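Side-chain contacts in CG5036 (Drosophila melanogaster, PDB 4IGU), which binds G-protein alpha subunits through its RGS domain, acting on them as a GTPase activator and as a GDP-dissociation inhibitor: residues 62-67 against 71-76; 75-80 against 110-115. All coordinates share one frame; numbering follows the deposited sequence.

In the fold
From the N-terminal side, the chain leaves helix 50-61, passes through the loop 62-67 and enters helix 67-81. Contact 1 closes this short turn, tying the loop to the helix that follows it. Contact 2 closes a longer excursion: the chain runs on through helix 94-103 before 110-115 returns to helix 67-81 and starts helix 113-132. The contacts follow one another along the chain, overlapping at Arg75 and Leu76. They also meet in space, since Lys62 of contact 1 forms a salt bridge with Asp113 of contact 2. Together they fasten the loop after helix 50-61, helix 67-81 and the start of helix 113-132.

Contact 1: 62-67 against 71-76; sequences KKENSP and EEKARL. With NA (sodium ion), chain F.
A very short salt bridge joins Glu64 to Lys73: OE1 of Glu64 lies 2.5 Å from NZ of Lys73. The two side chains cross at about a right angle. The lysine is stretched out beyond CG and reaches the carboxylate with its ammonium end. The glutamate does the opposite. Its CG stands anti to the backbone N (chi1 -173°), and a bend at chi2 (54°) folds the carboxylate back beside its own loop. Both carboxylate oxygens are therefore used. OE1 takes the lysine on its anti lone pair. OE2, also through its anti lone pair, accepts the backbone N of Ser66 at 3.0 Å, with a fairly straight angle of 164°. These two bonds probably fix the rotation of the carboxylate, and the lysine charge is likely to stabilise its ionised form.

The backbone of Glu64 has a separate role. Its carbonyl O coordinates the sodium ion at 2.9 Å. Two waters also bind the ion, and the nearer of them donates to the carbonyl O of Asn65, 2.5 Å from that water. The ion sits against the loop backbone, while the Glu64 carboxylate joins the loop, through Ser66 N, to Lys73 of the helix.

At the helix start, Pro67 O accepts Glu71 N at 3.0 Å, the first-turn bond of the helix. Glu71 CB lies beside the same oxygen. Around the contact, Glu64 also touches Leu69 and Val70 of helix 67-81, and Lys62 reaches away to Asp113.

Ser66 stands at the N-cap position, though its side chain makes no capping bond, and Pro67 begins the first turn. The arrangement is a surface loop-to-helix junction in the all-helical RGS domain, linking helix 50-61 to helix 67-81.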
ATOM      1  N   LYS A  62      -2.704  -2.432  12.989  1.00 11.31           N
ATOM      2  CA  LYS A  62      -3.713  -3.398  13.428  1.00 10.58           C
ATOM      3  C   LYS A  62      -3.153  -4.440  14.386  1.00 13.09           C
ATOM      4  O   LYS A  62      -3.901  -5.079  15.140  1.00 10.28           O
ATOM      5  CB  LYS A  62      -4.419  -4.044  12.227  1.00 11.81           C
ATOM      6  CG  LYS A  62      -5.351  -3.063  11.493  1.00 11.55           C
ATOM      7  CD  LYS A  62      -5.969  -3.648  10.234  1.00 16.31           C
ATOM      8  CE  LYS A  62      -6.881  -2.629   9.542  1.00 22.49           C
ATOM      9  NZ  LYS A  62      -8.100  -2.317  10.364  1.00 22.90           N
ATOM     10  N   LYS A  63      -1.832  -4.589  14.374  1.00 10.34           N
ATOM     11  CA  LYS A  63      -1.179  -5.560  15.228  1.00 11.93           C
ATOM     12  C   LYS A  63      -1.091  -5.061  16.659  1.00 15.37           C
ATOM     13  O   LYS A  63      -0.983  -5.865  17.584  1.00 16.51           O
ATOM     14  CB  LYS A  63       0.212  -5.895  14.689  1.00 15.72           C
ATOM     15  CG  LYS A  63       0.176  -6.560  13.315  1.00 15.51           C
ATOM     16  CD  LYS A  63       1.534  -6.516  12.639  1.00 24.93           C
ATOM     17  CE  LYS A  63       2.590  -7.223  13.465  1.00 27.05           C
ATOM     18  NZ  LYS A  63       3.931  -7.207  12.781  1.00 35.47           N
ATOM     19  N   GLU A  64      -1.179  -3.742  16.844  1.00 12.33           N
ATOM     20  CA  GLU A  64      -1.022  -3.150  18.177  1.00 12.33           C
ATOM     21  C   GLU A  64      -2.220  -3.389  19.122  1.00 12.35           C
ATOM     22  O   GLU A  64      -3.348  -3.041  18.806  1.00 13.32           O
ATOM     23  CB  GLU A  64      -0.736  -1.652  18.057  1.00 11.52           C
ATOM     24  CG  GLU A  64      -0.406  -0.996  19.379  1.00 12.63           C
ATOM     25  CD  GLU A  64       0.730  -1.704  20.096  1.00 14.73           C
ATOM     26  OE1 GLU A  64       1.846  -1.707  19.540  1.00 12.09           O
ATOM     27  OE2 GLU A  64       0.505  -2.255  21.208  1.00  9.72           O
ATOM     28  N   ASN A  65      -1.961  -3.948  20.301  1.00 11.41           N
ATOM     29  CA  ASN A  65      -3.030  -4.205  21.267  1.00 12.05           C
ATOM     30  C   ASN A  65      -3.201  -3.130  22.348  1.00 13.55           C
ATOM     31  O   ASN A  65      -4.276  -2.993  22.920  1.00 11.85           O
ATOM     32  CB  ASN A  65      -2.790  -5.549  21.966  1.00 10.96           C
ATOM     33  CG  ASN A  65      -2.848  -6.716  21.026  1.00 12.94           C
ATOM     34  OD1 ASN A  65      -3.493  -6.654  19.973  1.00 11.69           O
ATOM     35  ND2 ASN A  65      -2.188  -7.815  21.406  1.00 15.27           N
ATOM     36  N   SER A  66      -2.136  -2.403  22.666  1.00 10.40           N
ATOM     37  CA  SER A  66      -2.189  -1.412  23.747  1.00 13.96           C
ATOM     38  C   SER A  66      -2.729  -0.085  23.252  1.00 11.82           C
ATOM     39  O   SER A  66      -2.145   0.511  22.344  1.00 11.08           O
ATOM     40  CB  SER A  66      -0.804  -1.179  24.347  1.00  9.99           C
ATOM     41  OG  SER A  66      -0.366  -2.340  25.026  1.00 11.93           O
ATOM     42  N   PRO A  67      -3.828   0.402  23.866  1.00 11.72           N
ATOM     43  CA  PRO A  67      -4.491   1.615  23.358  1.00 11.13           C
ATOM     44  C   PRO A  67      -3.549   2.823  23.355  1.00 10.63           C
ATOM     45  O   PRO A  67      -3.667   3.668  22.459  1.00 10.41           O
ATOM     46  CB  PRO A  67      -5.643   1.824  24.352  1.00 11.46           C
ATOM     47  CG  PRO A  67      -5.918   0.447  24.898  1.00 18.66           C
ATOM     48  CD  PRO A  67      -4.578  -0.217  24.978  1.00 16.71           C
ATOM     49  N   GLU A  71      -2.614   4.866  19.912  1.00  9.41           N
ATOM     50  CA  GLU A  71      -2.723   6.315  19.742  1.00 11.94           C
ATOM     51  C   GLU A  71      -1.412   6.916  19.242  1.00 14.35           C
ATOM     52  O   GLU A  71      -1.409   7.739  18.328  1.00  8.17           O
ATOM     53  CB  GLU A  71      -3.136   6.990  21.049  1.00 10.47           C
ATOM     54  CG  GLU A  71      -2.996   8.495  20.975  1.00 14.76           C
ATOM     55  CD  GLU A  71      -3.796   9.221  22.031  1.00 18.29           C
ATOM     56  OE1 GLU A  71      -3.593   8.928  23.224  1.00 19.67           O
ATOM     57  OE2 GLU A  71      -4.612  10.101  21.662  1.00 19.23           O
ATOM     58  N   GLU A  72      -0.301   6.487  19.838  1.00  8.26           N
ATOM     59  CA  GLU A  72       1.029   6.995  19.478  1.00 11.46           C
ATOM     60  C   GLU A  72       1.344   6.727  17.999  1.00 10.84           C
ATOM     61  O   GLU A  72       1.851   7.601  17.282  1.00 10.40           O
ATOM     62  CB  GLU A  72       2.079   6.302  20.357  1.00 11.99           C
ATOM     63  CG  GLU A  72       3.476   6.895  20.304  1.00 20.37           C
ATOM     64  CD  GLU A  72       3.610   8.164  21.135  1.00 20.03           C
ATOM     65  OE1 GLU A  72       2.878   8.327  22.138  1.00 17.73           O
ATOM     66  OE2 GLU A  72       4.455   8.999  20.775  1.00 26.55           O
ATOM     67  N   LYS A  73       1.062   5.506  17.552  1.00  8.02           N
ATOM     68  CA  LYS A  73       1.324   5.127  16.163  1.00  9.89           C
ATOM     69  C   LYS A  73       0.326   5.779  15.210  1.00 10.21           C
ATOM     70  O   LYS A  73       0.683   6.160  14.090  1.00  9.04           O
ATOM     71  CB  LYS A  73       1.288   3.602  16.000  1.00 11.04           C
ATOM     72  CG  LYS A  73       2.448   2.884  16.686  1.00 12.64           C
ATOM     73  CD  LYS A  73       2.190   1.367  16.840  1.00 10.34           C
ATOM     74  CE  LYS A  73       3.433   0.684  17.467  1.00 13.10           C
ATOM     75  NZ  LYS A  73       3.284  -0.805  17.640  1.00  9.57           N
ATOM     76  N   ALA A  74      -0.930   5.876  15.639  1.00  8.30           N
ATOM     77  CA  ALA A  74      -1.957   6.493  14.797  1.00 12.23           C
ATOM     78  C   ALA A  74      -1.657   7.964  14.526  1.00 11.19           C
ATOM     79  O   ALA A  74      -1.835   8.431  13.398  1.00 10.30           O
ATOM     80  CB  ALA A  74      -3.346   6.333  15.402  1.00  7.51           C
ATOM     81  N   ARG A  75      -1.237   8.701  15.557  1.00 10.52           N
ATOM     82  CA  ARG A  75      -0.896  10.118  15.379  0.54 12.00           C
ATOM     83  C   ARG A  75       0.166  10.282  14.309  1.00 10.84           C
ATOM     84  O   ARG A  75       0.107  11.215  13.516  1.00  7.81           O
ATOM     85  CB  ARG A  75      -0.386  10.768  16.677  0.54 12.14           C
ATOM     86  CG  ARG A  75      -1.427  10.935  17.777  0.54 18.34           C
ATOM     87  CD  ARG A  75      -1.024  12.059  18.740  0.54 15.04           C
ATOM     88  NE  ARG A  75       0.357  11.930  19.202  0.54 16.69           N
ATOM     89  CZ  ARG A  75       0.699  11.390  20.367  0.54 23.34           C
ATOM     90  NH1 ARG A  75       1.976  11.307  20.719  0.54 25.29           N
ATOM     91  NH2 ARG A  75      -0.237  10.928  21.189  0.54 26.90           N
ATOM     92  N   LEU A  76       1.144   9.375  14.290  1.00 12.87           N
ATOM     93  CA  LEU A  76       2.238   9.449  13.318  1.00 15.21           C
ATOM     94  C   LEU A  76       1.773   9.145  11.896  1.00 10.62           C
ATOM     95  O   LEU A  76       2.146   9.839  10.952  1.00 15.36           O
ATOM     96  CB  LEU A  76       3.387   8.517  13.720  1.00 17.56           C
ATOM     97  CG  LEU A  76       4.456   9.199  14.555  1.00 26.40           C
ATOM     98  CD1 LEU A  76       5.414   8.181  15.123  1.00 28.84           C
ATOM     99  CD2 LEU A  76       5.198  10.215  13.698  1.00 17.34           C
TER
HETATM  100 NA    NA F 204      -5.984  -2.620  19.816  1.00 25.67          NA
HETATM  101  O   HOH W   1      -6.644  -2.697  22.106  1.00 26.29           O
HETATM  102  O   HOH W   2      -7.850  -0.571  19.531  1.00 13.09           O

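Contact 2: 75-80 against 110-115; sequences RLIYED and HTFDEA
The Phe112 ring is sandwiched between Ile77 on one face and Thr111 of its own segment on the other. On the first face, Ile77 CG2 makes a CH-pi contact, 4.0 Å from the ring centroid and 18° off the normal. The methyl sits off-centre, with CZ nearest to CG2 at 3.8 Å. Thr111 CG2 stands over the centre of the opposite face, 3.9 Å above the plane. The Tyr78 ring is approached at its edge: Phe112 CE1 comes near its plane, 4.4 Å from CD2 of Tyr78.

Torsions explain the Ile77 contact. With chi1 at -68°, CG1 turns to the backbone N side and CG2 is left pointing opposite that N, against the ring. The branch methyl thus meets the ring, and CB follows it at 4.0 Å from Phe112 CZ.

Tyr78 OH has its polar partner elsewhere, in a hydrogen bond to Asn101 OD1. Within 110-115, His110 ND1 donates to Asp113 OD2 at 2.6 Å, meeting it on the syn side, almost in the imidazole plane but tilted 25° from that of the carboxylate. This bond spans the type I turn from His110 to Asp113 that leads into the helix.

An alanine at Phe112 would remove the ring and is likely to leave a gap between the Ile77 and Thr111 methyls, and the Tyr78 ring edge without its neighbour.

Phe112 also touches Cys58 and Leu61 of helix 50-61 and Val100 of helix 94-103. From the N-cap position of helix 113-132, it therefore projects into the buried packing between those two helices and helix 67-81.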
ATOM      1  N   ARG A  75      -1.237   8.701  15.557  1.00 10.52           N
ATOM      2  CA  ARG A  75      -0.896  10.118  15.379  0.54 12.00           C
ATOM      3  C   ARG A  75       0.166  10.282  14.309  1.00 10.84           C
ATOM      4  O   ARG A  75       0.107  11.215  13.516  1.00  7.81           O
ATOM      5  CB  ARG A  75      -0.386  10.768  16.677  0.54 12.14           C
ATOM      6  CG  ARG A  75      -1.427  10.935  17.777  0.54 18.34           C
ATOM      7  CD  ARG A  75      -1.024  12.059  18.740  0.54 15.04           C
ATOM      8  NE  ARG A  75       0.357  11.930  19.202  0.54 16.69           N
ATOM      9  CZ  ARG A  75       0.699  11.390  20.367  0.54 23.34           C
ATOM     10  NH1 ARG A  75       1.976  11.307  20.719  0.54 25.29           N
ATOM     11  NH2 ARG A  75      -0.237  10.928  21.189  0.54 26.90           N
ATOM     12  N   LEU A  76       1.144   9.375  14.290  1.00 12.87           N
ATOM     13  CA  LEU A  76       2.238   9.449  13.318  1.00 15.21           C
ATOM     14  C   LEU A  76       1.773   9.145  11.896  1.00 10.62           C
ATOM     15  O   LEU A  76       2.146   9.839  10.952  1.00 15.36           O
ATOM     16  CB  LEU A  76       3.387   8.517  13.720  1.00 17.56           C
ATOM     17  CG  LEU A  76       4.456   9.199  14.555  1.00 26.40           C
ATOM     18  CD1 LEU A  76       5.414   8.181  15.123  1.00 28.84           C
ATOM     19  CD2 LEU A  76       5.198  10.215  13.698  1.00 17.34           C
ATOM     20  N   ILE A  77       0.966   8.102  11.752  1.00 12.67           N
ATOM     21  CA  ILE A  77       0.327   7.794  10.485  1.00  9.53           C
ATOM     22  C   ILE A  77      -0.448   9.007   9.965  1.00 13.25           C
ATOM     23  O   ILE A  77      -0.331   9.367   8.786  1.00 10.35           O
ATOM     24  CB  ILE A  77      -0.629   6.591  10.629  1.00 10.29           C
ATOM     25  CG1 ILE A  77       0.172   5.311  10.905  1.00 16.04           C
ATOM     26  CG2 ILE A  77      -1.462   6.417   9.370  1.00 11.88           C
ATOM     27  CD1 ILE A  77      -0.686   4.144  11.412  1.00 16.08           C
ATOM     28  N   TYR A  78      -1.237   9.652  10.822  1.00  7.77           N
ATOM     29  CA  TYR A  78      -1.983  10.822  10.343  1.00 13.02           C
ATOM     30  C   TYR A  78      -1.028  11.919   9.888  1.00 10.11           C
ATOM     31  O   TYR A  78      -1.199  12.499   8.804  1.00 11.07           O
ATOM     32  CB  TYR A  78      -2.921  11.361  11.417  1.00 14.53           C
ATOM     33  CG  TYR A  78      -3.923  12.378  10.914  1.00 15.05           C
ATOM     34  CD1 TYR A  78      -3.564  13.711  10.741  1.00 12.11           C
ATOM     35  CD2 TYR A  78      -5.232  12.012  10.630  1.00 13.21           C
ATOM     36  CE1 TYR A  78      -4.472  14.650  10.291  1.00 11.31           C
ATOM     37  CE2 TYR A  78      -6.159  12.951  10.186  1.00 11.01           C
ATOM     38  CZ  TYR A  78      -5.766  14.270  10.016  1.00 14.34           C
ATOM     39  OH  TYR A  78      -6.668  15.225   9.577  1.00 11.28           O
ATOM     40  N   GLU A  79      -0.023  12.197  10.711  1.00 11.53           N
ATOM     41  CA  GLU A  79       0.957  13.231  10.392  1.00 10.99           C
ATOM     42  C   GLU A  79       1.715  12.949   9.085  1.00 13.83           C
ATOM     43  O   GLU A  79       1.987  13.863   8.296  1.00 14.88           O
ATOM     44  CB  GLU A  79       1.962  13.371  11.544  1.00 14.71           C
ATOM     45  CG  GLU A  79       2.860  14.590  11.387  1.00 21.41           C
ATOM     46  CD  GLU A  79       3.969  14.661  12.417  1.00 25.05           C
ATOM     47  OE1 GLU A  79       3.940  13.867  13.393  1.00 14.03           O
ATOM     48  OE2 GLU A  79       4.866  15.517  12.242  1.00 20.89           O
ATOM     49  N   ASP A  80       2.069  11.685   8.864  1.00 15.82           N
ATOM     50  CA  ASP A  80       2.925  11.317   7.738  1.00 14.96           C
ATOM     51  C   ASP A  80       2.170  11.155   6.426  1.00 15.34           C
ATOM     52  O   ASP A  80       2.749  11.343   5.359  1.00 14.38           O
ATOM     53  CB  ASP A  80       3.669  10.011   8.035  1.00 13.23           C
ATOM     54  CG  ASP A  80       4.797  10.181   9.054  1.00 20.09           C
ATOM     55  OD1 ASP A  80       5.281  11.317   9.273  1.00 20.30           O
ATOM     56  OD2 ASP A  80       5.203   9.156   9.631  1.00 27.05           O
ATOM     57  N   HIS A 110      -8.899   0.410  14.130  1.00 10.03           N
ATOM     58  CA  HIS A 110      -9.747   0.566  12.956  1.00 11.84           C
ATOM     59  C   HIS A 110     -10.000   2.023  12.605  1.00  8.64           C
ATOM     60  O   HIS A 110     -10.845   2.310  11.745  1.00  8.49           O
ATOM     61  CB  HIS A 110     -11.081  -0.169  13.163  1.00 13.59           C
ATOM     62  CG  HIS A 110     -10.940  -1.656  13.227  1.00 18.86           C
ATOM     63  ND1 HIS A 110     -10.912  -2.450  12.100  1.00 21.17           N
ATOM     64  CD2 HIS A 110     -10.818  -2.497  14.282  1.00 15.58           C
ATOM     65  CE1 HIS A 110     -10.782  -3.716  12.457  0.46 16.58           C
ATOM     66  NE2 HIS A 110     -10.717  -3.771  13.776  1.00 15.83           N
ATOM     67  N   THR A 111      -9.266   2.931  13.248  1.00  7.03           N
ATOM     68  CA  THR A 111      -9.388   4.371  12.974  1.00  6.95           C
ATOM     69  C   THR A 111      -9.308   4.719  11.486  1.00 14.72           C
ATOM     70  O   THR A 111     -10.095   5.536  10.977  1.00  8.24           O
ATOM     71  CB  THR A 111      -8.326   5.163  13.783  1.00  7.42           C
ATOM     72  OG1 THR A 111      -8.742   5.206  15.156  1.00 13.70           O
ATOM     73  CG2 THR A 111      -8.167   6.585  13.271  1.00 12.77           C
ATOM     74  N   PHE A 112      -8.381   4.085  10.771  1.00  8.83           N
ATOM     75  CA  PHE A 112      -8.176   4.432   9.358  1.00 10.33           C
ATOM     76  C   PHE A 112      -8.867   3.517   8.349  1.00 10.25           C
ATOM     77  O   PHE A 112      -8.614   3.638   7.141  1.00 10.22           O
ATOM     78  CB  PHE A 112      -6.678   4.460   9.041  1.00  7.78           C
ATOM     79  CG  PHE A 112      -5.894   5.390   9.924  1.00 10.71           C
ATOM     80  CD1 PHE A 112      -5.864   6.747   9.658  1.00 10.03           C
ATOM     81  CD2 PHE A 112      -5.208   4.911  11.030  1.00 13.65           C
ATOM     82  CE1 PHE A 112      -5.143   7.618  10.472  1.00 10.61           C
ATOM     83  CE2 PHE A 112      -4.486   5.780  11.855  1.00 10.87           C
ATOM     84  CZ  PHE A 112      -4.459   7.124  11.576  1.00  9.08           C
ATOM     85  N   ASP A 113      -9.719   2.606   8.809  1.00  7.75           N
ATOM     86  CA  ASP A 113     -10.326   1.646   7.884  1.00 13.94           C
ATOM     87  C   ASP A 113     -10.898   2.251   6.595  1.00 13.60           C
ATOM     88  O   ASP A 113     -10.599   1.773   5.503  1.00 12.30           O
ATOM     89  CB  ASP A 113     -11.362   0.777   8.593  1.00 13.88           C
ATOM     90  CG  ASP A 113     -10.718  -0.307   9.408  1.00 15.63           C
ATOM     91  OD1 ASP A 113      -9.484  -0.236   9.563  1.00 14.93           O
ATOM     92  OD2 ASP A 113     -11.431  -1.215   9.893  1.00 18.44           O
ATOM     93  N   GLU A 114     -11.697   3.307   6.717  1.00  9.86           N
ATOM     94  CA  GLU A 114     -12.299   3.933   5.543  1.00 15.91           C
ATOM     95  C   GLU A 114     -11.250   4.478   4.576  1.00 12.87           C
ATOM     96  O   GLU A 114     -11.400   4.360   3.356  1.00 10.91           O
ATOM     97  CB  GLU A 114     -13.267   5.049   5.968  1.00 18.87           C
ATOM     98  CG  GLU A 114     -14.448   4.554   6.776  1.00 17.76           C
ATOM     99  CD  GLU A 114     -15.773   4.676   6.036  1.00 32.79           C
ATOM    100  OE1 GLU A 114     -16.803   4.886   6.717  1.00 35.69           O
ATOM    101  OE2 GLU A 114     -15.789   4.554   4.787  1.00 34.28           O
ATOM    102  N   ALA A 115     -10.187   5.075   5.108  1.00 11.57           N
ATOM    103  CA  ALA A 115      -9.149   5.620   4.244  1.00 13.86           C
ATOM    104  C   ALA A 115      -8.326   4.486   3.652  1.00 12.95           C
ATOM    105  O   ALA A 115      -7.966   4.519   2.468  1.00 13.97           O
ATOM    106  CB  ALA A 115      -8.254   6.616   5.004  1.00 10.18           C
TER